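Local coordinates for protein polyprenyl synthetase (Nonlabens dokdonensis, PDB 6KD7) that probably condenses isoprenyl diphosphates into geranylgeranyl diphosphate with the help of magnesium, as a prenyltransferase of the FPP/GGPP synthase family, at residues 9-12 with 13-17; 159-162 with 163-167; 266-269 with 270-273. All coordinates share one frame; numbering follows the deposited sequence.

How the interactions relate
Three single-helix contacts sample three regions of a mainly helical prenyltransferase chain, and no two of them share a helix or touch. Interaction 2, on helix 158-183, lies nearest the chain's centre and near a bound magnesium ion; its chemistry is mostly apolar, an aromatic ring packed on methyls. Interaction 1, on the N-terminal helix 4-18, is partly buried: Phe11 and Leu15 are buried, while Thr9 and Glu13 lie on the exposed surface. Interaction 3, on helix 264-281, lies farthest out and is mainly polar, with long lysines, a doubly used carbonyl and a second subunit close by. The centres of interactions 1 and 3 are about 44 Å apart, on opposite sides of the chain's centre.

Interaction 1. Residues 9-12 with 13-17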
loop_
_atom_site.group_PDB
_atom_site.type_symbol
_atom_site.label_atom_id
_atom_site.label_comp_id
_atom_site.label_asym_id
_atom_site.label_seq_id
_atom_site.Cartn_x
_atom_site.Cartn_y
_atom_site.Cartn_z
ATOM N N THR A 9 18.906 41.115 15.003
ATOM C CA THR A 9 20.333 40.822 14.753
ATOM C C THR A 9 20.935 40.269 16.047
ATOM O O THR A 9 21.655 39.248 15.983
ATOM C CB THR A 9 21.041 42.060 14.161
ATOM O OG1 THR A 9 20.474 42.345 12.879
ATOM C CG2 THR A 9 22.530 41.866 13.997
ATOM N N THR A 10 20.694 40.941 17.171
ATOM C CA THR A 10 21.148 40.504 18.517
ATOM C C THR A 10 20.540 39.115 18.800
ATOM O O THR A 10 21.264 38.224 19.256
ATOM C CB THR A 10 20.661 41.449 19.620
ATOM O OG1 THR A 10 20.795 42.803 19.188
ATOM C CG2 THR A 10 21.352 41.209 20.948
ATOM N N PHE A 11 19.244 38.955 18.528
ATOM C CA PHE A 11 18.512 37.693 18.806
ATOM C C PHE A 11 19.188 36.528 18.087
ATOM O O PHE A 11 19.482 35.540 18.795
ATOM C CB PHE A 11 17.049 37.776 18.428
ATOM C CG PHE A 11 16.349 36.466 18.635
ATOM C CD1 PHE A 11 15.977 36.062 19.906
ATOM C CD2 PHE A 11 16.074 35.639 17.561
ATOM C CE1 PHE A 11 15.352 34.840 20.094
ATOM C CE2 PHE A 11 15.449 34.420 17.758
ATOM C CZ PHE A 11 15.093 34.019 19.020
ATOM N N LEU A 12 19.554 36.674 16.808
ATOM C CA LEU A 12 20.110 35.551 16.001
ATOM C C LEU A 12 21.522 35.248 16.461
ATOM O O LEU A 12 21.893 34.060 16.474
ATOM C CB LEU A 12 20.020 35.862 14.508
ATOM C CG LEU A 12 18.581 35.947 13.975
ATOM C CD1 LEU A 12 18.563 36.293 12.484
ATOM C CD2 LEU A 12 17.786 34.654 14.228
ATOM N N GLU A 13 22.237 36.244 16.956
ATOM C CA GLU A 13 23.573 36.014 17.562
ATOM C C GLU A 13 23.412 35.190 18.847
ATOM O O GLU A 13 24.166 34.223 19.030
ATOM C CB GLU A 13 24.268 37.343 17.866
ATOM C CG GLU A 13 24.974 37.940 16.654
ATOM C CD GLU A 13 25.139 39.453 16.711
ATOM O OE1 GLU A 13 24.993 40.022 17.811
ATOM O OE2 GLU A 13 25.377 40.065 15.650
ATOM N N GLU A 14 22.500 35.604 19.720
ATOM C CA GLU A 14 22.305 34.984 21.054
ATOM C C GLU A 14 21.716 33.561 20.885
ATOM O O GLU A 14 22.207 32.641 21.578
ATOM C CB GLU A 14 21.493 35.968 21.890
ATOM C CG GLU A 14 22.298 37.203 22.274
ATOM C CD GLU A 14 23.610 36.859 22.962
ATOM O OE1 GLU A 14 24.634 37.240 22.431
ATOM O OE2 GLU A 14 23.600 36.143 23.989
ATOM N N LEU A 15 20.800 33.357 19.928
ATOM C CA LEU A 15 20.285 32.018 19.534
ATOM C C LEU A 15 21.450 31.080 19.221
ATOM O O LEU A 15 21.521 29.980 19.805
ATOM C CB LEU A 15 19.378 32.174 18.320
ATOM C CG LEU A 15 18.660 30.913 17.849
ATOM C CD1 LEU A 15 17.797 30.320 18.956
ATOM C CD2 LEU A 15 17.787 31.228 16.638
ATOM N N LYS A 16 22.344 31.492 18.335
ATOM C CA LYS A 16 23.465 30.608 17.949
ATOM C C LYS A 16 24.301 30.306 19.191
ATOM O O LYS A 16 24.715 29.162 19.356
ATOM C CB LYS A 16 24.303 31.291 16.868
ATOM C CG LYS A 16 25.694 30.711 16.673
ATOM C CD LYS A 16 26.231 30.848 15.267
ATOM C CE LYS A 16 25.695 29.807 14.303
ATOM N NZ LYS A 16 26.037 28.426 14.717
ATOM N N SER A 17 24.531 31.314 20.019
ATOM C CA SER A 17 25.326 31.171 21.262
ATOM C C SER A 17 24.650 30.309 22.343
ATOM O O SER A 17 25.375 29.614 23.045
ATOM C CB SER A 17 25.756 32.521 21.772
ATOM O OG SER A 17 25.936 32.514 23.170
#
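Glu13 leans back along helix 4-18 over Thr9, one turn earlier. The two side chains run side by side, and OE2 of the carboxylate comes 3.8 Å from the methyl CG2 of Thr9, a van der Waals contact at the exposed surface. The methyl is available because CG2 of Thr9 lies opposite the backbone N while OG1 turns back to the carbonyl oxygen of Lys5. In the backbone of the same turn, Glu13 N donates to Thr9 O at 3.2 Å. Glu14 comes next, with its N bonded to Thr10 O at 2.9 Å and its CG resting 3.3 Å from the same oxygen. The chain then bends at chi2 (-54°), and the carboxylate continues forward to a salt bridge with Lys18; Thr10, for its part, bonds through OG1 to Ser6 O. Leu15 carries the apolar side of the contact. Its methyl CD2 lies 4.1 Å from CE2 of Phe11, meeting the ring obliquely, and 4.2 Å from CD2 of Leu12, whose side chain runs alongside. Leu15 N also bonds to Phe11 O at 2.8 Å. Lys16 N bonds to Leu12 O, and its long chain leads away from the contact. With Phe11 and Leu15 buried and Thr9, Glu13, Lys16 and Ser17 exposed, this is an amphipathic alpha-helix. Thr10 and Glu14 touch Met62 of helix 58-82, Phe11 fits against Ile66 and Glu69 of the same helix, and Arg41, in a loop, lies against Phe11, Leu12 and Leu15.

Interaction 2. Residues 159-162 with 163-167; sequences PEYL and NMIKL
Tyr161 swings its ring over the next turn of helix 158-183, onto Met164 and Ile165. From CB the ring leaves with CG anti to the backbone N (chi1 -175°), which directs it along the helix towards later residues. CD1 and CE1 meet the terminal methyl of Met164, and CE1 comes 3.5 Å from its CE; bends at chi2 and chi3 curl the thioether chain back to put that methyl there. CE2, on the other branch of the ring, lies 4.0 Å from CD1 of Ile165, on the same side of the ring plane as that methyl. Farther out, CZ and the hydroxyl OH each stand 3.6 Å from the branch methyl CG2 of Ile165, before OH hydrogen-bonds to Asp210. These i to i+3 and i to i+4 contacts lie on the buried face of the helix, within the helical bundle of the prenyl synthase fold; Ile165 touches helix 188-215 and Met164 helix 123-150, and the Tyr161 side chain is about 6 Å from a magnesium ion. A phenylalanine here would probably leave Asp210 without its hydroxyl partner and take away the contact of OH with CG2 of Ile165. Leu162 runs alongside Ile165, with Leu162 CD2 4.2 Å from Ile165 CD1. On the more open side, a water bridges the turn, donating to Glu160 O at 2.9 Å and accepting from ND2 of Asn163 at 3.1 Å.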
loop_
_atom_site.group_PDB
_atom_site.type_symbol
_atom_site.label_atom_id
_atom_site.label_comp_id
_atom_site.label_asym_id
_atom_site.label_seq_id
_atom_site.Cartn_x
_atom_site.Cartn_y
_atom_site.Cartn_z
ATOM N N PRO A 159 -18.112 32.135 17.526
ATOM C CA PRO A 159 -17.525 32.144 18.863
ATOM C C PRO A 159 -16.605 30.949 19.098
ATOM O O PRO A 159 -15.539 31.125 19.672
ATOM C CB PRO A 159 -18.723 32.154 19.819
ATOM C CG PRO A 159 -19.828 32.800 18.990
ATOM C CD PRO A 159 -19.560 32.388 17.546
ATOM N N GLU A 160 -17.009 29.763 18.672
ATOM C CA GLU A 160 -16.164 28.554 18.875
ATOM C C GLU A 160 -14.894 28.680 18.030
ATOM O O GLU A 160 -13.850 28.389 18.538
ATOM C CB GLU A 160 -16.902 27.292 18.460
ATOM C CG GLU A 160 -17.994 26.865 19.425
ATOM C CD GLU A 160 -18.763 25.688 18.838
ATOM O OE1 GLU A 160 -19.232 25.788 17.695
ATOM O OE2 GLU A 160 -18.756 24.644 19.467
ATOM N N TYR A 161 -15.003 29.135 16.788
ATOM C CA TYR A 161 -13.835 29.394 15.918
ATOM C C TYR A 161 -12.899 30.427 16.600
ATOM O O TYR A 161 -11.674 30.206 16.595
ATOM C CB TYR A 161 -14.255 29.853 14.515
ATOM C CG TYR A 161 -13.070 30.005 13.594
ATOM C CD1 TYR A 161 -12.438 28.877 13.062
ATOM C CD2 TYR A 161 -12.488 31.256 13.375
ATOM C CE1 TYR A 161 -11.301 29.000 12.267
ATOM C CE2 TYR A 161 -11.331 31.388 12.612
ATOM C CZ TYR A 161 -10.745 30.258 12.048
ATOM O OH TYR A 161 -9.608 30.406 11.318
ATOM N N LEU A 162 -13.428 31.529 17.163
ATOM C CA LEU A 162 -12.541 32.598 17.724
ATOM C C LEU A 162 -11.835 32.068 18.970
ATOM O O LEU A 162 -10.643 32.324 19.142
ATOM C CB LEU A 162 -13.356 33.854 18.027
ATOM C CG LEU A 162 -13.885 34.553 16.768
ATOM C CD1 LEU A 162 -14.881 35.656 17.136
ATOM C CD2 LEU A 162 -12.739 35.080 15.926
ATOM N N ASN A 163 -12.541 31.281 19.765
ATOM C CA ASN A 163 -11.956 30.601 20.946
ATOM C C ASN A 163 -10.829 29.667 20.477
ATOM O O ASN A 163 -9.747 29.657 21.107
ATOM C CB ASN A 163 -13.049 29.906 21.759
ATOM C CG ASN A 163 -12.457 29.260 22.986
ATOM O OD1 ASN A 163 -11.917 29.968 23.804
ATOM N ND2 ASN A 163 -12.408 27.937 23.048
ATOM N N MET A 164 -11.023 28.939 19.369
ATOM C CA MET A 164 -9.998 27.976 18.930
ATOM C C MET A 164 -8.738 28.744 18.489
ATOM O O MET A 164 -7.610 28.396 18.960
ATOM C CB MET A 164 -10.555 27.075 17.828
ATOM C CG MET A 164 -9.523 26.108 17.250
ATOM S SD MET A 164 -8.452 26.813 15.984
ATOM C CE MET A 164 -9.616 27.045 14.637
ATOM N N ILE A 165 -8.878 29.734 17.606
ATOM C CA ILE A 165 -7.683 30.477 17.127
ATOM C C ILE A 165 -7.044 31.282 18.268
ATOM O O ILE A 165 -5.790 31.462 18.265
ATOM C CB ILE A 165 -7.960 31.346 15.895
ATOM C CG1 ILE A 165 -9.010 32.418 16.146
ATOM C CG2 ILE A 165 -8.272 30.455 14.699
ATOM C CD1 ILE A 165 -8.991 33.494 15.071
ATOM N N LYS A 166 -7.812 31.648 19.282
ATOM C CA LYS A 166 -7.207 32.338 20.441
ATOM C C LYS A 166 -6.222 31.386 21.095
ATOM O O LYS A 166 -5.026 31.777 21.277
ATOM C CB LYS A 166 -8.273 32.797 21.433
ATOM C CG LYS A 166 -7.686 33.478 22.666
ATOM C CD LYS A 166 -8.736 33.930 23.643
ATOM C CE LYS A 166 -8.502 33.428 25.037
ATOM N NZ LYS A 166 -9.776 33.507 25.784
ATOM N N LEU A 167 -6.695 30.185 21.447
ATOM C CA LEU A 167 -5.841 29.145 22.096
ATOM C C LEU A 167 -4.700 28.723 21.166
ATOM O O LEU A 167 -3.559 28.541 21.630
ATOM C CB LEU A 167 -6.720 27.953 22.486
ATOM C CG LEU A 167 -7.764 28.251 23.559
ATOM C CD1 LEU A 167 -8.747 27.121 23.744
ATOM C CD2 LEU A 167 -7.080 28.507 24.884
HETATM O O HOH W 1 -13.490 26.422 20.597
#

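Interaction 3. Residues 266-269 with 270-273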
loop_
_atom_site.group_PDB
_atom_site.type_symbol
_atom_site.label_atom_id
_atom_site.label_comp_id
_atom_site.label_asym_id
_atom_site.label_seq_id
_atom_site.Cartn_x
_atom_site.Cartn_y
_atom_site.Cartn_z
ATOM N N GLN A 266 -10.216 21.088 -11.317
ATOM C CA GLN A 266 -11.465 21.130 -10.507
ATOM C C GLN A 266 -11.148 21.909 -9.222
ATOM O O GLN A 266 -12.007 22.716 -8.790
ATOM C CB GLN A 266 -12.016 19.712 -10.270
ATOM C CG GLN A 266 -12.622 19.123 -11.537
ATOM C CD GLN A 266 -12.931 17.640 -11.540
ATOM O OE1 GLN A 266 -12.312 16.820 -10.838
ATOM N NE2 GLN A 266 -13.926 17.312 -12.365
ATOM N N ILE A 267 -9.966 21.663 -8.658
ATOM C CA ILE A 267 -9.492 22.320 -7.407
ATOM C C ILE A 267 -9.376 23.829 -7.692
ATOM O O ILE A 267 -10.061 24.625 -6.988
ATOM C CB ILE A 267 -8.193 21.652 -6.932
ATOM C CG1 ILE A 267 -8.503 20.224 -6.465
ATOM C CG2 ILE A 267 -7.511 22.500 -5.853
ATOM C CD1 ILE A 267 -7.281 19.392 -6.079
ATOM N N ASP A 268 -8.719 24.181 -8.797
ATOM C CA ASP A 268 -8.568 25.601 -9.202
ATOM C C ASP A 268 -9.951 26.207 -9.447
ATOM O O ASP A 268 -10.179 27.309 -8.974
ATOM C CB ASP A 268 -7.669 25.738 -10.428
ATOM C CG ASP A 268 -6.222 25.407 -10.130
ATOM O OD1 ASP A 268 -5.891 25.296 -8.957
ATOM O OD2 ASP A 268 -5.449 25.258 -11.074
ATOM N N GLU A 269 -10.865 25.489 -10.106
ATOM C CA GLU A 269 -12.217 26.069 -10.312
ATOM C C GLU A 269 -12.917 26.245 -8.965
ATOM O O GLU A 269 -13.675 27.203 -8.823
ATOM C CB GLU A 269 -13.090 25.305 -11.303
ATOM C CG GLU A 269 -14.441 25.973 -11.473
ATOM C CD GLU A 269 -15.431 25.311 -12.409
ATOM O OE1 GLU A 269 -16.619 25.634 -12.323
ATOM O OE2 GLU A 269 -15.010 24.487 -13.208
ATOM N N LYS A 270 -12.730 25.291 -8.057
ATOM C CA LYS A 270 -13.347 25.386 -6.715
ATOM C C LYS A 270 -12.798 26.632 -6.011
ATOM O O LYS A 270 -13.590 27.383 -5.464
ATOM C CB LYS A 270 -12.996 24.142 -5.897
ATOM C CG LYS A 270 -13.539 24.143 -4.478
ATOM C CD LYS A 270 -13.162 22.936 -3.667
ATOM C CE LYS A 270 -13.785 22.947 -2.292
ATOM N NZ LYS A 270 -13.460 21.725 -1.535
ATOM N N LYS A 271 -11.489 26.856 -6.092
ATOM C CA LYS A 271 -10.874 28.030 -5.426
ATOM C C LYS A 271 -11.414 29.330 -6.025
ATOM O O LYS A 271 -11.847 30.175 -5.246
ATOM C CB LYS A 271 -9.354 27.969 -5.565
ATOM C CG LYS A 271 -8.693 26.796 -4.863
ATOM C CD LYS A 271 -7.196 26.799 -4.988
ATOM C CE LYS A 271 -6.538 25.678 -4.222
ATOM N NZ LYS A 271 -5.069 25.742 -4.332
ATOM N N GLU A 272 -11.480 29.430 -7.353
ATOM C CA GLU A 272 -11.992 30.671 -8.006
ATOM C C GLU A 272 -13.451 30.856 -7.635
ATOM O O GLU A 272 -13.832 31.966 -7.219
ATOM C CB GLU A 272 -11.717 30.696 -9.513
ATOM C CG GLU A 272 -10.233 30.881 -9.842
ATOM C CD GLU A 272 -9.450 31.861 -8.940
ATOM O OE1 GLU A 272 -9.985 32.981 -8.617
ATOM O OE2 GLU A 272 -8.313 31.496 -8.513
ATOM N N THR A 273 -14.243 29.791 -7.651
ATOM C CA THR A 273 -15.697 29.916 -7.417
ATOM C C THR A 273 -15.956 30.258 -5.958
ATOM O O THR A 273 -16.823 31.152 -5.682
ATOM C CB THR A 273 -16.442 28.630 -7.793
ATOM O OG1 THR A 273 -16.006 28.224 -9.090
ATOM C CG2 THR A 273 -17.931 28.841 -7.748
#
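Thr273 folds its hydroxyl back onto the preceding turn, where OG1 donates to Glu269 O at 2.6 Å. Thr273 N reaches that oxygen too, at 2.9 Å, and the two donors approach from opposite faces of the carbonyl plane, so one acceptor is gripped twice. The hydroxyl can do this because OG1 sits beside the backbone N, anti to the carbonyl carbon (chi1 -49°); it also passes 3.6 Å from CG of Glu269, whose extended chain it crosses. The other amides each find the carbonyl four residues back: Lys270 N bonds to Gln266 O, Lys271 N to Ile267 O at 2.8 Å, and Glu272 N to Asp268 O at 3.0 Å. Both lysines are fully extended and take their ammonium groups to partners beyond this turn. Lys270 NZ bonds to Asn232 OD1, while Lys271 NZ forms a salt bridge with Glu224 and also bonds to Val225 O. On the way, Lys271 lies alongside Ile267, with its CE 3.7 Å from methyl CG2. Asp268 OD1 stays 4.7 Å from Lys271 NZ, near enough that its charge may still be felt. Gln266 is satisfied at both ends of its amide: OE1 by Thr263 N, NE2 by Thr220 O of the second subunit. A threonine hydroxyl returned to the i-4 carbonyl is a familiar motif within alpha-helices, here on a peripheral helix that meets the second subunit.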